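Side-chain contact in N-acylethanolamine-hydrolyzing acid amidase alpha-subunit (Caenorhabditis elegans, PDB 6DY3), which forms the alpha subunit of an autocatalytically cleaved heterodimeric amidase that probably hydrolyses N-palmitoylethanolamine and related bioactive fatty acid amides to ethanolamine and free fatty acids: residues Trp61-Ile66 against Glu91-Asn96. Numbering follows the deposited sequence.
Sequences WAASKI and EIVGMN
Val93 of helix 89-97 meets both Ala63, near the end of helix 56-63, and Ile66 in the turn that follows. Followed outward, its CB already lies 3.9 Å from Ala63 O and near the methyl of the same alanine. At the fork the two branches part company. CG1, anti to the backbone N (chi1 170°), settles 3.6 Å from Ala63 O and 4.0 Å from Ala63 CB; CG2, anti to the carbonyl carbon, turns to Ile66, whose CD1 lies 4.0 Å away and whose CG1 is almost as near. The Ile66 chain is extended and crosses the valine at about a right angle, laying its CG1-CD1 end against that one methyl. Ala63 CB also approaches Gly94 N at 4.0 Å. Ala63 CA and Gly94 CA lie 5.5 Å apart, the closest CA pair of the two segments. No hydrogen bond links the segments; the contact is buried and made by van der Waals packing, of methyls on methyls and on backbone polar atoms, and Phe70 touches Val93 as well. With Val93 cut back to an alanine, both CG methyls go, which is likely to open a gap beside Ile66 CD1 and strip Ala63 of part of its packing. An inverse gamma turn at Ser64-Lys65-Ile66, centred on Lys65, follows Ala63. Further along helix 89-97, Asn96 ND2 bonds to Leu51 O of the beta subunit. This is plain side-chain packing of the C-terminal part of helix 56-63 and the residues after it on helix 89-97, within the helical alpha subunit of an acid ceramidase family amidase.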
# COMPACT_ATOMS: atom_id res chain seq x y z
N TRP A 61 -1.44 6.99 24.33
CA TRP A 61 -1.50 6.02 25.42
C TRP A 61 -1.45 4.59 24.89
O TRP A 61 -0.68 3.76 25.38
CB TRP A 61 -2.76 6.24 26.25
CG TRP A 61 -2.95 5.17 27.28
CD1 TRP A 61 -2.39 5.13 28.51
CD2 TRP A 61 -3.73 3.98 27.14
NE1 TRP A 61 -2.78 3.99 29.17
CE2 TRP A 61 -3.61 3.27 28.35
CE3 TRP A 61 -4.53 3.45 26.12
CZ2 TRP A 61 -4.24 2.05 28.56
CZ3 TRP A 61 -5.16 2.25 26.34
CH2 TRP A 61 -5.02 1.56 27.55
N ALA A 62 -2.28 4.29 23.89
CA ALA A 62 -2.31 2.95 23.32
C ALA A 62 -1.00 2.60 22.61
O ALA A 62 -0.56 1.45 22.64
CB ALA A 62 -3.49 2.81 22.36
N ALA A 63 -0.37 3.59 21.97
CA ALA A 63 0.84 3.31 21.20
C ALA A 63 2.02 2.91 22.08
O ALA A 63 2.93 2.24 21.59
CB ALA A 63 1.21 4.53 20.36
N SER A 64 2.02 3.30 23.36
CA SER A 64 3.12 2.89 24.23
C SER A 64 3.07 1.40 24.54
O SER A 64 4.09 0.84 24.94
CB SER A 64 3.08 3.69 25.53
OG SER A 64 1.90 3.40 26.25
N LYS A 65 1.91 0.77 24.38
CA LYS A 65 1.75 -0.65 24.66
C LYS A 65 2.21 -1.47 23.46
O LYS A 65 1.47 -2.32 22.95
CB LYS A 65 0.29 -0.96 25.02
CG LYS A 65 -0.33 0.00 26.04
CD LYS A 65 -0.33 -0.59 27.43
CE LYS A 65 -0.73 0.46 28.46
NZ LYS A 65 0.35 1.46 28.68
N ILE A 66 3.45 -1.23 23.01
CA ILE A 66 3.91 -1.76 21.73
C ILE A 66 3.85 -3.28 21.70
O ILE A 66 3.62 -3.87 20.63
CB ILE A 66 5.34 -1.24 21.45
CG1 ILE A 66 5.80 -1.72 20.07
CG2 ILE A 66 6.30 -1.69 22.54
CD1 ILE A 66 7.18 -1.24 19.69
N GLU A 91 4.98 7.75 18.93
CA GLU A 91 4.50 8.41 17.72
C GLU A 91 4.75 7.55 16.49
O GLU A 91 3.90 7.46 15.61
CB GLU A 91 5.17 9.78 17.58
CG GLU A 91 4.80 10.76 18.69
CD GLU A 91 5.48 12.12 18.55
OE1 GLU A 91 6.35 12.27 17.67
OE2 GLU A 91 5.15 13.04 19.34
N ILE A 92 5.91 6.89 16.44
CA ILE A 92 6.22 6.02 15.31
C ILE A 92 5.25 4.85 15.25
O ILE A 92 4.78 4.47 14.17
CB ILE A 92 7.69 5.56 15.39
CG1 ILE A 92 8.60 6.74 15.04
CG2 ILE A 92 7.95 4.35 14.48
CD1 ILE A 92 10.06 6.48 15.27
N VAL A 93 4.95 4.25 16.40
CA VAL A 93 3.97 3.16 16.45
C VAL A 93 2.60 3.66 15.99
O VAL A 93 1.91 2.99 15.22
CB VAL A 93 3.91 2.57 17.87
CG1 VAL A 93 2.72 1.60 18.01
CG2 VAL A 93 5.21 1.86 18.21
N GLY A 94 2.19 4.84 16.47
CA GLY A 94 0.90 5.37 16.09
C GLY A 94 0.76 5.59 14.59
O GLY A 94 -0.24 5.22 13.99
N MET A 95 1.78 6.20 13.97
CA MET A 95 1.70 6.43 12.53
C MET A 95 1.63 5.13 11.75
O MET A 95 0.93 5.04 10.73
CB MET A 95 2.87 7.28 12.04
CG MET A 95 2.72 8.75 12.38
SD MET A 95 4.11 9.75 11.84
CE MET A 95 5.24 9.39 13.16
N ASN A 96 2.36 4.10 12.19
CA ASN A 96 2.34 2.84 11.45
C ASN A 96 1.00 2.14 11.57
O ASN A 96 0.57 1.47 10.62
CB ASN A 96 3.46 1.95 11.98
CG ASN A 96 4.78 2.21 11.30
OD1 ASN A 96 5.07 1.60 10.27
ND2 ASN A 96 5.58 3.11 11.87